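Side-chain contacts in formate dehydrogenase subunit beta (Desulfovibrio gigas, PDB 1H0H), which carries electrons through three [4Fe-4S] clusters as the electron-transfer unit of an enzyme that reversibly oxidises formate to carbon dioxide: residues K2-D7 and C137-D142; R73-P78 and C120-P125; P78-T83 and G99-T104; S115-C120 and N132-C137; K188-D193 and F199-N204. All blocks are in the same frame, centred on the assembly; numbering follows the deposited sequence. Where two conformers were deposited one is given.

Overall arrangement
Four of the five contacts touch a [4Fe-4S] cluster. Contacts 2, 3 and 4 gather round one of them, their centres 8 to 9 Å apart, within the dicluster domain. Contact 3 is nested inside the loop closed by contact 2, whereas contacts 2 and 4 alternate along the chain. Contact 1, about 13 Å from contact 2 between centres, lines a second cluster, and its chain loop contains contacts 2, 3 and 4. Contact 5 follows in sequence; its strand 197-201 lies beside strand 2-7 of contact 1 in the four-stranded sheet. With Lys136 beside one cluster and Cys137 a ligand of the other, the contacts hold neighbouring clusters of the electron-transfer unit in one compact frame.

Contact 1: residues K2-D7 and C137-D142. With SF4 (iron/sulfur cluster), chain M.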
# COMPACT_ATOMS: atom_id res chain seq x y z
N LYS B 2 16.96 -36.24 -1.04
CA LYS B 2 16.53 -34.90 -1.37
C LYS B 2 17.64 -33.90 -1.63
O LYS B 2 18.80 -34.13 -1.33
CB LYS B 2 15.60 -34.35 -0.27
CG LYS B 2 14.43 -35.28 0.02
CD LYS B 2 13.47 -35.40 -1.15
CE LYS B 2 12.17 -36.04 -0.66
NZ LYS B 2 11.22 -36.41 -1.74
N GLY B 3 17.24 -32.78 -2.22
CA GLY B 3 18.15 -31.69 -2.50
C GLY B 3 17.41 -30.38 -2.62
O GLY B 3 16.17 -30.34 -2.56
N PHE B 4 18.18 -29.32 -2.80
CA PHE B 4 17.67 -27.97 -2.95
C PHE B 4 18.45 -27.36 -4.09
O PHE B 4 19.64 -27.66 -4.30
CB PHE B 4 18.03 -27.10 -1.72
CG PHE B 4 17.33 -27.46 -0.42
CD1 PHE B 4 17.68 -28.59 0.29
CD2 PHE B 4 16.39 -26.58 0.15
CE1 PHE B 4 17.05 -28.88 1.54
CE2 PHE B 4 15.77 -26.86 1.38
CZ PHE B 4 16.11 -28.03 2.07
N PHE B 5 17.80 -26.47 -4.82
CA PHE B 5 18.51 -25.62 -5.74
C PHE B 5 18.19 -24.19 -5.30
O PHE B 5 17.03 -23.80 -5.27
CB PHE B 5 18.09 -25.83 -7.19
CG PHE B 5 18.61 -24.75 -8.12
CD1 PHE B 5 19.94 -24.36 -8.08
CD2 PHE B 5 17.76 -24.11 -9.00
CE1 PHE B 5 20.43 -23.36 -8.94
CE2 PHE B 5 18.24 -23.10 -9.85
CZ PHE B 5 19.59 -22.74 -9.81
N VAL B 6 19.21 -23.42 -4.94
CA VAL B 6 19.01 -22.03 -4.55
C VAL B 6 19.54 -21.11 -5.64
O VAL B 6 20.75 -21.03 -5.87
CB VAL B 6 19.71 -21.73 -3.21
CG1 VAL B 6 19.34 -20.33 -2.73
CG2 VAL B 6 19.38 -22.80 -2.15
N ASP B 7 18.64 -20.43 -6.34
CA ASP B 7 19.06 -19.56 -7.42
C ASP B 7 19.15 -18.15 -6.86
O ASP B 7 18.14 -17.46 -6.79
CB ASP B 7 18.03 -19.63 -8.56
CG ASP B 7 18.41 -18.81 -9.75
OD1 ASP B 7 19.42 -18.07 -9.69
OD2 ASP B 7 17.74 -18.82 -10.80
N CYS B 137 20.33 -25.98 10.47
CA CYS B 137 19.24 -26.41 9.61
C CYS B 137 18.99 -27.92 9.72
O CYS B 137 19.94 -28.72 9.62
CB CYS B 137 19.63 -26.07 8.17
SG CYS B 137 18.63 -26.80 6.88
N ASP B 138 17.73 -28.31 9.93
CA ASP B 138 17.40 -29.73 9.98
C ASP B 138 16.64 -30.19 8.73
O ASP B 138 15.92 -31.20 8.75
CB ASP B 138 16.63 -30.08 11.26
CG ASP B 138 15.22 -29.50 11.29
OD1 ASP B 138 14.84 -28.75 10.38
OD2 ASP B 138 14.44 -29.76 12.24
N MET B 139 16.82 -29.44 7.65
CA MET B 139 16.13 -29.72 6.38
C MET B 139 14.61 -29.79 6.59
O MET B 139 13.91 -30.40 5.80
CB MET B 139 16.64 -31.05 5.77
CG MET B 139 16.53 -31.15 4.25
SD MET B 139 16.87 -32.79 3.49
CE MET B 139 18.59 -32.70 3.11
N CYS B 140 14.10 -29.18 7.66
CA CYS B 140 12.70 -29.32 7.99
C CYS B 140 12.29 -30.80 7.89
O CYS B 140 11.29 -31.17 7.24
CB CYS B 140 11.83 -28.46 7.04
SG CYS B 140 11.87 -26.70 7.40
N ILE B 141 13.08 -31.67 8.54
CA ILE B 141 12.85 -33.09 8.45
C ILE B 141 11.40 -33.51 8.73
O ILE B 141 10.86 -34.37 8.03
CB ILE B 141 13.89 -33.87 9.34
CG1 ILE B 141 13.79 -35.39 9.09
CG2 ILE B 141 13.66 -33.60 10.78
CD1 ILE B 141 14.01 -35.78 7.66
N ASP B 142 10.77 -32.91 9.74
CA ASP B 142 9.38 -33.22 10.04
C ASP B 142 8.40 -32.87 8.92
O ASP B 142 7.48 -33.65 8.64
CB ASP B 142 8.92 -32.57 11.34
CG ASP B 142 9.14 -31.08 11.37
OD1 ASP B 142 10.06 -30.55 10.67
OD2 ASP B 142 8.46 -30.34 12.11
FE1 SF4 M . 14.01 -25.93 7.10
FE2 SF4 M . 15.02 -24.04 5.37
FE3 SF4 M . 16.72 -25.68 6.82
FE4 SF4 M . 15.28 -23.69 8.07
S1 SF4 M . 16.89 -23.46 6.42
S2 SF4 M . 15.58 -25.87 8.73
S3 SF4 M . 13.38 -23.63 6.94
S4 SF4 M . 15.26 -26.47 5.29
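Apolar packing of Phe4 against Met139 joins the first strand of the chain, 2-7, to a ferredoxin-type cysteine loop, beside a [4Fe-4S] cluster that both touch. The loop carries a Cys-X-X-Cys pair: Cys137 SG binds one iron and Cys140 SG another, and Cys140 also stands at the N-cap of the helix that follows. Across the gap, Met139 CG meets the edge of the Phe4 ring close to its plane, 3.6 Å from CE1. The methionine gets there with CG anti to its backbone N (chi1 -153°); this and the extended chi2 put SD 4.3 Å from Lys2 CB, while the bend at chi3 directs only the methyl CE. The lysine's ammonium runs off to a salt bridge with Asp165. Phe163 meets the Phe4 ring edge-to-face, so the ring is wedged between strand 161-163, the loop and the cofactor. Inside the loop, the Met139 amide donates to Cys137 SG (3.3 Å, 156° at the hydrogen), a kind of bond that probably helps to tune the potential of such clusters. Asp138 OD1 accepts from His25 and, weakly, from Cys140 N. The ring also touches the cluster itself: Phe4 CZ lies 3.7 Å from the inorganic sulfide S4.

Contact 2: residues R73-P78 and C120-P125. With SF4 (iron/sulfur cluster), chain N.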
# COMPACT_ATOMS: atom_id res chain seq x y z
N ARG B 73 24.59 -27.13 4.05
CA ARG B 73 24.55 -27.66 2.68
C ARG B 73 24.07 -29.10 2.60
O ARG B 73 23.92 -29.63 1.52
CB ARG B 73 25.93 -27.61 2.06
CG ARG B 73 26.58 -26.25 2.12
CD ARG B 73 25.87 -25.14 1.30
NE ARG B 73 26.79 -24.01 1.14
CZ ARG B 73 26.97 -23.07 2.06
NH1 ARG B 73 26.30 -23.11 3.22
NH2 ARG B 73 27.83 -22.10 1.81
N HIS B 74 23.90 -29.73 3.75
CA HIS B 74 23.56 -31.15 3.82
C HIS B 74 24.48 -31.96 2.92
O HIS B 74 24.05 -32.67 2.00
CB HIS B 74 22.07 -31.36 3.58
CG HIS B 74 21.24 -30.81 4.68
ND1 HIS B 74 20.96 -31.53 5.82
CD2 HIS B 74 20.72 -29.57 4.88
CE1 HIS B 74 20.26 -30.78 6.65
NE2 HIS B 74 20.09 -29.59 6.10
N CYS B 75 25.77 -31.80 3.20
CA CYS B 75 26.85 -32.50 2.51
C CYS B 75 26.55 -33.97 2.29
O CYS B 75 26.09 -34.67 3.20
CB CYS B 75 28.14 -32.36 3.30
SG CYS B 75 28.73 -30.66 3.39
N ILE B 76 26.83 -34.45 1.08
CA ILE B 76 26.58 -35.84 0.76
C ILE B 76 27.38 -36.76 1.67
O ILE B 76 26.90 -37.81 2.13
CB ILE B 76 26.90 -36.07 -0.73
CG1 ILE B 76 25.83 -35.35 -1.57
CG2 ILE B 76 26.95 -37.57 -1.06
CD1 ILE B 76 26.21 -35.22 -3.01
N ALA B 77 28.61 -36.36 1.95
CA ALA B 77 29.51 -37.10 2.84
C ALA B 77 29.92 -36.10 3.90
O ALA B 77 30.99 -35.51 3.82
CB ALA B 77 30.73 -37.57 2.06
N PRO B 78 29.08 -35.93 4.91
CA PRO B 78 29.24 -34.84 5.89
C PRO B 78 30.43 -34.94 6.82
O PRO B 78 30.50 -35.84 7.65
CB PRO B 78 27.92 -34.90 6.69
CG PRO B 78 27.43 -36.30 6.53
CD PRO B 78 27.87 -36.76 5.16
N CYS B 120 33.44 -28.35 9.33
CA CYS B 120 32.53 -27.81 8.33
C CYS B 120 33.21 -26.79 7.41
O CYS B 120 33.59 -25.71 7.83
CB CYS B 120 31.32 -27.17 8.97
SG CYS B 120 30.21 -26.45 7.73
N PRO B 121 33.31 -27.13 6.14
CA PRO B 121 33.97 -26.25 5.16
C PRO B 121 33.19 -24.96 5.00
O PRO B 121 33.74 -23.96 4.54
CB PRO B 121 33.89 -27.06 3.86
CG PRO B 121 33.62 -28.46 4.29
CD PRO B 121 32.80 -28.36 5.53
N TYR B 122 31.92 -24.98 5.39
CA TYR B 122 31.05 -23.85 5.19
C TYR B 122 30.79 -23.03 6.45
O TYR B 122 30.02 -22.08 6.43
CB TYR B 122 29.72 -24.35 4.58
CG TYR B 122 29.98 -25.18 3.35
CD1 TYR B 122 30.31 -24.56 2.15
CD2 TYR B 122 29.98 -26.57 3.40
CE1 TYR B 122 30.58 -25.29 1.04
CE2 TYR B 122 30.27 -27.32 2.29
CZ TYR B 122 30.56 -26.67 1.11
OH TYR B 122 30.84 -27.35 -0.02
N ASP B 123 31.42 -23.44 7.54
CA ASP B 123 31.33 -22.77 8.83
C ASP B 123 29.89 -22.58 9.28
O ASP B 123 29.49 -21.50 9.67
CB ASP B 123 32.06 -21.42 8.78
CG ASP B 123 32.17 -20.80 10.14
OD1 ASP B 123 32.29 -21.56 11.12
OD2 ASP B 123 32.11 -19.56 10.32
N VAL B 124 29.11 -23.65 9.19
CA VAL B 124 27.69 -23.62 9.50
C VAL B 124 27.22 -23.91 10.95
O VAL B 124 26.44 -23.12 11.49
CB VAL B 124 26.88 -24.46 8.48
CG1 VAL B 124 25.42 -24.63 8.91
CG2 VAL B 124 26.96 -23.82 7.09
N PRO B 125 27.68 -24.99 11.59
CA PRO B 125 27.15 -25.40 12.92
C PRO B 125 27.44 -24.41 14.04
O PRO B 125 28.50 -23.81 14.07
CB PRO B 125 27.91 -26.69 13.25
CG PRO B 125 28.77 -27.01 12.10
CD PRO B 125 28.73 -25.91 11.11
FE1 SF4 N . 28.77 -28.17 7.51
FE2 SF4 N . 26.11 -28.78 7.13
FE3 SF4 N . 28.15 -30.01 5.54
FE4 SF4 N . 27.92 -30.64 8.22
S1 SF4 N . 26.36 -31.14 6.51
S2 SF4 N . 29.81 -30.19 7.20
S3 SF4 N . 27.22 -28.57 9.12
S4 SF4 N . 27.50 -27.72 5.59
O HOH W 1 28.27 -20.87 4.30
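One wall of a [4Fe-4S] site in the dicluster domain is built here from two cysteine-bearing loops, and an arginine laid across a tyrosine closes it. Cys75 SG binds one iron and Cys120 SG another. Above them, Arg73 CG sits over the centre of the Tyr122 ring, 3.7 Å from its centroid and 14° off the normal, a CH-pi contact. The arginine chain bends at chi2 (-64°) and runs on over the same face until NH2 is 3.5 Å from Tyr122 CD1; the guanidinium remains inclined to the ring by 36°. On the other face Pro121 CB packs toward the rim, so the ring is sandwiched. At its edge the ring meets the sulfur of Cys75, 3.8 Å from SG to Tyr122 CE2, while CD2 approaches the sulfide S4. A water accepts from Arg73 NH2 at 2.8 Å and can donate to Tyr122 O, though other acceptors compete for its protons; it probably bridges the loops. The polar ends are held from outside: NH1 forms a salt bridge with Asp70, and the Tyr122 hydroxyl is hydrogen-bonded to Asp191. Just past the type I turn 120-123, the Val124 amide donates to Cys120 SG at 3.3 Å. The first loop runs from strand 62-70 to helix 79-84, and the second from helix 113-119 to strand 126-127, with Pro125 resting on Phe103 of strand 101-103.

Contact 3: residues P78-T83 and G99-T104; sequences PPCKAT and GCVLFT. With SF4 (iron/sulfur cluster), chain N.
Two kinds of contact join Cys80 of helix 79-84 and Pro78 at its N-cap to strand 101-103: sulfur against an aromatic edge, and plain apolar packing. In the first, Cys80 SG lies beside the Phe103 ring near its plane, 3.9 Å from CE1 and 84° off the ring normal as seen from the centroid. A chi1 of 55° tucks the sulfur between its own backbone N and carbonyl carbon and aims it at the cluster, where Cys80 SG binds FE4 at 2.4 Å. The apolar group centres on Val101, whose two methyls part company: CG2 meets Pro78 CB at 3.9 Å, and CG1 reaches Cys80 SG at the same separation. Both methyls also approach sulfide S1, so the valine fills the angle between proline, cysteine and cofactor. Pro79 CD comes within 3.5 Å of sulfide S2. Hydrogen bonds serve the helix itself, since Thr83 OG1 and Thr83 N both donate to the carbonyl of Pro79 from opposite faces of its plane. Val116 of helix 113-119 packs on Phe103, and His74 ND1 is hydrogen-bonded to Val101 N. Apolar side chains closing round a thiolate and its sulfides are typical of [4Fe-4S] sites in ferredoxin-type domains.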
# COMPACT_ATOMS: atom_id res chain seq x y z
N PRO B 78 29.08 -35.93 4.91
CA PRO B 78 29.24 -34.84 5.89
C PRO B 78 30.43 -34.94 6.82
O PRO B 78 30.50 -35.84 7.65
CB PRO B 78 27.92 -34.90 6.69
CG PRO B 78 27.43 -36.30 6.53
CD PRO B 78 27.87 -36.76 5.16
N PRO B 79 31.38 -34.02 6.68
CA PRO B 79 32.55 -34.01 7.55
C PRO B 79 32.22 -33.69 9.01
O PRO B 79 32.94 -34.15 9.87
CB PRO B 79 33.47 -32.94 6.94
CG PRO B 79 32.68 -32.21 5.96
CD PRO B 79 31.40 -32.93 5.68
N CYS B 80 31.18 -32.92 9.28
CA CYS B 80 30.81 -32.66 10.67
C CYS B 80 30.52 -33.96 11.38
O CYS B 80 31.05 -34.23 12.46
CB CYS B 80 29.60 -31.74 10.75
SG CYS B 80 28.19 -32.36 9.83
N LYS B 81 29.68 -34.80 10.75
CA LYS B 81 29.38 -36.12 11.33
C LYS B 81 30.58 -37.04 11.38
O LYS B 81 30.77 -37.80 12.34
CB LYS B 81 28.29 -36.83 10.55
CG LYS B 81 27.89 -38.19 11.19
CD LYS B 81 26.68 -38.80 10.49
CE LYS B 81 26.55 -40.29 10.76
NZ LYS B 81 26.49 -40.57 12.19
N ALA B 82 31.38 -37.02 10.32
CA ALA B 82 32.54 -37.89 10.28
C ALA B 82 33.43 -37.68 11.51
O ALA B 82 34.00 -38.61 12.05
CB ALA B 82 33.32 -37.66 8.99
N THR B 83 33.54 -36.42 11.92
CA THR B 83 34.34 -36.02 13.08
C THR B 83 33.65 -36.41 14.38
O THR B 83 34.23 -37.03 15.26
CB THR B 83 34.51 -34.50 13.05
OG1 THR B 83 35.35 -34.16 11.94
CG2 THR B 83 35.26 -34.01 14.28
N GLY B 99 18.63 -37.76 3.14
CA GLY B 99 19.95 -37.18 3.01
C GLY B 99 20.16 -36.13 4.08
O GLY B 99 21.22 -35.49 4.13
N CYS B 100 19.17 -35.94 4.96
CA CYS B 100 19.31 -34.92 5.98
C CYS B 100 20.44 -35.23 6.96
O CYS B 100 20.59 -36.36 7.40
CB CYS B 100 18.02 -34.72 6.79
SG CYS B 100 18.23 -33.60 8.23
N VAL B 101 21.20 -34.19 7.30
CA VAL B 101 22.26 -34.28 8.29
C VAL B 101 21.66 -33.61 9.50
O VAL B 101 21.44 -32.41 9.51
CB VAL B 101 23.54 -33.57 7.81
CG1 VAL B 101 24.59 -33.54 8.91
CG2 VAL B 101 24.09 -34.29 6.54
N LEU B 102 21.37 -34.40 10.51
CA LEU B 102 20.60 -33.92 11.63
C LEU B 102 21.40 -33.81 12.92
O LEU B 102 21.80 -34.82 13.50
CB LEU B 102 19.40 -34.83 11.82
CG LEU B 102 18.45 -34.57 12.99
CD1 LEU B 102 17.83 -33.17 12.90
CD2 LEU B 102 17.37 -35.62 12.99
N PHE B 103 21.68 -32.58 13.35
CA PHE B 103 22.32 -32.41 14.65
C PHE B 103 21.23 -32.66 15.68
O PHE B 103 20.15 -32.07 15.61
CB PHE B 103 22.85 -30.99 14.87
CG PHE B 103 24.24 -30.76 14.37
CD1 PHE B 103 24.67 -31.27 13.17
CD2 PHE B 103 25.11 -29.97 15.11
CE1 PHE B 103 25.93 -31.00 12.71
CE2 PHE B 103 26.38 -29.69 14.65
CZ PHE B 103 26.80 -30.20 13.46
N THR B 104 21.52 -33.51 16.64
CA THR B 104 20.58 -33.78 17.71
C THR B 104 21.08 -33.16 19.01
O THR B 104 22.22 -32.75 19.11
CB THR B 104 20.41 -35.32 17.89
OG1 THR B 104 21.60 -35.88 18.49
CG2 THR B 104 20.34 -36.03 16.58
FE1 SF4 N . 28.77 -28.17 7.51
FE2 SF4 N . 26.11 -28.78 7.13
FE3 SF4 N . 28.15 -30.01 5.54
FE4 SF4 N . 27.92 -30.64 8.22
S1 SF4 N . 26.36 -31.14 6.51
S2 SF4 N . 29.81 -30.19 7.20
S3 SF4 N . 27.22 -28.57 9.12
S4 SF4 N . 27.50 -27.72 5.59

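Contact 4: residues S115-C120 and N132-C137; sequences SVISAC and NQMAKC. With SF4 (iron/sulfur cluster), chain N; SF4 (iron/sulfur cluster), chain M.
Helix 113-119 and the short strand 134-135 keep their backbones well apart, the nearest CA atoms, of Ile117 and Met134, being 9.1 Å from each other, and a single long side chain spans the gap. Met134 reaches out from the strand with CG anti to its carbonyl carbon (chi1 -69°) and chi2 extended, then bends at chi3. That bend divides its end between two helix residues. The sulfur SD lies 3.7 Å from Ile117 CG1 and a little farther from CD1, while the methyl CE turns to Val116, 3.9 Å from CG1. Phe103 of strand 101-103 also packs on Met134. Both segments belong to the dicluster domain, where the helix leads into Cys120 at one cluster and the strand into Cys137 at another. Between these two ligands comes Lys136, which lays its aliphatic chain along the first cluster, CD being 3.5 Å from sulfide S3. A final turn at chi4 brings its NZ to the carbonyl of Cys137, 2.8 Å from O and almost in line with the C=O bond. The same ammonium is hydrogen-bonded to the carbonyl of Val101; its positive charge, so close to the cluster, would be expected to favour the reduced state.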
# COMPACT_ATOMS: atom_id res chain seq x y z
N SER B 115 36.13 -29.32 17.07
CA SER B 115 36.60 -30.05 15.92
C SER B 115 35.45 -30.28 14.96
O SER B 115 35.65 -30.26 13.74
CB SER B 115 37.21 -31.40 16.33
OG SER B 115 38.51 -31.22 16.90
N VAL B 116 34.25 -30.47 15.51
CA VAL B 116 33.04 -30.67 14.70
C VAL B 116 32.79 -29.39 13.90
O VAL B 116 32.60 -29.44 12.69
CB VAL B 116 31.83 -31.04 15.59
CG1 VAL B 116 30.51 -31.13 14.78
CG2 VAL B 116 32.09 -32.35 16.30
N ILE B 117 32.84 -28.24 14.57
CA ILE B 117 32.58 -26.96 13.89
C ILE B 117 33.66 -26.67 12.85
O ILE B 117 33.34 -26.31 11.73
CB ILE B 117 32.42 -25.80 14.88
CG1 ILE B 117 31.25 -26.06 15.82
CG2 ILE B 117 32.20 -24.44 14.16
CD1 ILE B 117 31.06 -24.97 16.90
N SER B 118 34.94 -26.89 13.21
CA SER B 118 36.01 -26.62 12.24
C SER B 118 35.98 -27.57 11.04
O SER B 118 36.50 -27.22 9.99
CB SER B 118 37.42 -26.63 12.86
OG SER B 118 37.73 -27.87 13.46
N ALA B 119 35.41 -28.77 11.19
CA ALA B 119 35.32 -29.72 10.06
C ALA B 119 34.38 -29.22 8.97
O ALA B 119 34.45 -29.65 7.82
CB ALA B 119 34.84 -31.10 10.53
N CYS B 120 33.44 -28.35 9.33
CA CYS B 120 32.53 -27.81 8.33
C CYS B 120 33.21 -26.79 7.41
O CYS B 120 33.59 -25.71 7.83
CB CYS B 120 31.32 -27.17 8.97
SG CYS B 120 30.21 -26.45 7.73
N ASN B 132 27.64 -27.69 25.33
CA ASN B 132 28.22 -28.07 24.05
C ASN B 132 27.18 -28.39 22.99
O ASN B 132 27.53 -28.81 21.89
CB ASN B 132 29.16 -29.26 24.19
CG ASN B 132 30.46 -28.89 24.81
OD1 ASN B 132 30.68 -27.74 25.17
ND2 ASN B 132 31.35 -29.88 24.98
N GLN B 133 25.91 -28.23 23.33
CA GLN B 133 24.87 -28.53 22.36
C GLN B 133 24.99 -27.65 21.14
O GLN B 133 25.17 -26.44 21.26
CB GLN B 133 23.48 -28.35 22.95
CG GLN B 133 22.42 -29.04 22.12
CD GLN B 133 21.08 -29.10 22.83
OE1 GLN B 133 21.04 -29.19 24.07
NE2 GLN B 133 20.00 -29.08 22.07
N MET B 134 24.83 -28.26 19.97
CA MET B 134 24.91 -27.55 18.70
C MET B 134 23.66 -27.75 17.84
O MET B 134 22.99 -28.77 17.92
CB MET B 134 26.15 -27.99 17.93
CG MET B 134 27.48 -27.54 18.57
SD MET B 134 28.92 -28.21 17.69
CE MET B 134 28.68 -29.96 18.00
N ALA B 135 23.33 -26.77 17.00
CA ALA B 135 22.17 -26.89 16.12
C ALA B 135 22.44 -26.16 14.82
O ALA B 135 23.39 -25.39 14.73
CB ALA B 135 20.89 -26.38 16.81
N LYS B 136 21.61 -26.43 13.82
CA LYS B 136 21.71 -25.88 12.48
C LYS B 136 20.46 -26.36 11.74
O LYS B 136 19.61 -27.03 12.34
CB LYS B 136 22.97 -26.43 11.77
CG LYS B 136 22.90 -27.93 11.55
CD LYS B 136 24.03 -28.45 10.61
CE LYS B 136 23.74 -29.90 10.12
NZ LYS B 136 22.46 -29.94 9.27
N CYS B 137 20.33 -25.98 10.47
CA CYS B 137 19.24 -26.41 9.61
C CYS B 137 18.99 -27.92 9.72
O CYS B 137 19.94 -28.72 9.62
CB CYS B 137 19.63 -26.07 8.17
SG CYS B 137 18.63 -26.80 6.88
FE1 SF4 N . 28.77 -28.17 7.51
FE2 SF4 N . 26.11 -28.78 7.13
FE3 SF4 N . 28.15 -30.01 5.54
FE4 SF4 N . 27.92 -30.64 8.22
S1 SF4 N . 26.36 -31.14 6.51
S2 SF4 N . 29.81 -30.19 7.20
S3 SF4 N . 27.22 -28.57 9.12
S4 SF4 N . 27.50 -27.72 5.59
FE1 SF4 M . 14.01 -25.93 7.10
FE2 SF4 M . 15.02 -24.04 5.37
FE3 SF4 M . 16.72 -25.68 6.82
FE4 SF4 M . 15.28 -23.69 8.07
S1 SF4 M . 16.89 -23.46 6.42
S2 SF4 M . 15.58 -25.87 8.73
S3 SF4 M . 13.38 -23.63 6.94
S4 SF4 M . 15.26 -26.47 5.29

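Contact 5: residues K188-D193 and F199-N204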
# COMPACT_ATOMS: atom_id res chain seq x y z
N LYS B 188 28.52 -19.64 -11.51
CA LYS B 188 28.81 -21.06 -11.27
C LYS B 188 27.94 -21.64 -10.18
O LYS B 188 27.29 -20.91 -9.44
CB LYS B 188 30.27 -21.28 -10.91
CG LYS B 188 30.72 -20.44 -9.72
CD LYS B 188 32.20 -20.70 -9.40
CE LYS B 188 32.36 -22.02 -8.69
NZ LYS B 188 33.76 -22.54 -8.80
N LEU B 189 27.94 -22.97 -10.10
CA LEU B 189 27.25 -23.67 -9.03
C LEU B 189 28.30 -23.84 -7.94
O LEU B 189 29.48 -23.97 -8.23
CB LEU B 189 26.73 -25.01 -9.50
CG LEU B 189 25.67 -24.90 -10.58
CD1 LEU B 189 25.22 -26.28 -11.00
CD2 LEU B 189 24.51 -24.10 -10.00
N CYS B 190 27.86 -23.84 -6.69
CA CYS B 190 28.78 -23.95 -5.58
C CYS B 190 28.89 -25.42 -5.15
O CYS B 190 27.93 -26.02 -4.70
CB CYS B 190 28.31 -23.02 -4.45
SG CYS B 190 28.29 -21.24 -4.92
N ASP B 191 30.07 -26.00 -5.36
CA ASP B 191 30.37 -27.40 -5.05
C ASP B 191 29.25 -28.35 -5.42
O ASP B 191 28.81 -29.13 -4.59
CB ASP B 191 30.70 -27.52 -3.57
CG ASP B 191 31.87 -26.65 -3.18
OD1 ASP B 191 32.78 -26.45 -4.03
OD2 ASP B 191 31.96 -26.13 -2.04
N PRO B 192 28.80 -28.31 -6.67
CA PRO B 192 27.61 -29.07 -7.07
C PRO B 192 27.71 -30.59 -6.90
O PRO B 192 26.68 -31.24 -6.79
CB PRO B 192 27.46 -28.73 -8.55
CG PRO B 192 28.84 -28.31 -8.98
CD PRO B 192 29.35 -27.52 -7.79
N ASP B 193 28.91 -31.14 -6.86
CA ASP B 193 29.06 -32.58 -6.70
C ASP B 193 29.11 -33.05 -5.24
O ASP B 193 29.02 -34.26 -4.97
CB ASP B 193 30.34 -33.05 -7.39
CG ASP B 193 30.32 -32.81 -8.89
OD1 ASP B 193 29.23 -32.83 -9.50
OD2 ASP B 193 31.37 -32.59 -9.54
N PHE B 199 23.81 -23.89 -4.47
CA PHE B 199 23.64 -22.47 -4.82
C PHE B 199 24.22 -22.12 -6.19
O PHE B 199 25.33 -22.55 -6.55
CB PHE B 199 24.32 -21.55 -3.83
CG PHE B 199 23.77 -21.60 -2.45
CD1 PHE B 199 24.19 -22.58 -1.57
CD2 PHE B 199 22.87 -20.62 -2.00
CE1 PHE B 199 23.73 -22.60 -0.29
CE2 PHE B 199 22.39 -20.64 -0.71
CZ PHE B 199 22.81 -21.64 0.15
N LEU B 200 23.45 -21.35 -6.96
CA LEU B 200 23.91 -20.76 -8.20
C LEU B 200 24.25 -19.32 -7.88
O LEU B 200 23.46 -18.63 -7.23
CB LEU B 200 22.82 -20.78 -9.28
CG LEU B 200 23.13 -19.97 -10.55
CD1 LEU B 200 24.37 -20.51 -11.27
CD2 LEU B 200 21.97 -19.95 -11.52
N THR B 201 25.44 -18.89 -8.29
CA THR B 201 25.84 -17.49 -8.16
C THR B 201 26.16 -16.98 -9.53
O THR B 201 26.53 -17.75 -10.42
CB THR B 201 27.05 -17.30 -7.22
OG1 THR B 201 28.12 -18.20 -7.56
CG2 THR B 201 26.66 -17.63 -5.80
N ALA B 202 26.01 -15.67 -9.72
CA ALA B 202 26.25 -15.07 -11.02
C ALA B 202 27.68 -14.54 -11.15
O ALA B 202 28.09 -14.14 -12.22
CB ALA B 202 25.23 -13.95 -11.29
N HIS B 203 28.41 -14.53 -10.05
CA HIS B 203 29.77 -14.03 -10.02
C HIS B 203 30.56 -14.85 -9.02
O HIS B 203 30.01 -15.74 -8.38
CB HIS B 203 29.79 -12.56 -9.56
CG HIS B 203 28.75 -11.72 -10.22
ND1 HIS B 203 29.00 -11.00 -11.37
CD2 HIS B 203 27.45 -11.51 -9.92
CE1 HIS B 203 27.89 -10.37 -11.74
NE2 HIS B 203 26.94 -10.66 -10.87
N ASN B 204 31.84 -14.56 -8.89
CA ASN B 204 32.68 -15.20 -7.90
C ASN B 204 31.93 -15.40 -6.57
O ASN B 204 31.48 -14.43 -5.96
CB ASN B 204 33.89 -14.30 -7.66
CG ASN B 204 34.77 -14.79 -6.53
OD1 ASN B 204 34.61 -15.90 -6.04
ND2 ASN B 204 35.72 -13.93 -6.11
O HOH W 2 25.92 -25.06 -2.97
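Cys190 turns its thiol toward the partner strand with SG beside its backbone N (chi1 -62°), and Thr201 holds OG1 between its own N and carbonyl carbon (chi1 50°), which brings the two to 4.0 Å from SG to OG1. The hydroxyl donates to the carbonyl of His203, fixing its rotation. Lys188 lies alongside Thr201, its CG 4.1 Å from OG1. The sulfur also touches Phe199 CB at 4.1 Å. Leucines pack on the other face of the sheet, where Leu189 CD2 meets both CB and CD1 of Leu200 at 3.8 Å; helix 166-180 packs against both. Lys188 and Thr201 form a hydrogen-bonded antiparallel pair, with N to O distances of 3.0 Å each way, and Leu189 faces Leu200 as a non-hydrogen-bonded pair. Cys190 N then donates to Phe199 O at 2.8 Å, but the return bond is replaced by a water that donates to Cys190 O and accepts from Phe199 N, extending the pairing past Leu189. The ring of Phe199 leads away to stack on Phe68. Strands 188-189 and 197-201, antiparallel and joined by the intervening loop, form a beta hairpin at the edge of the mixed sheet that also contains 2-7.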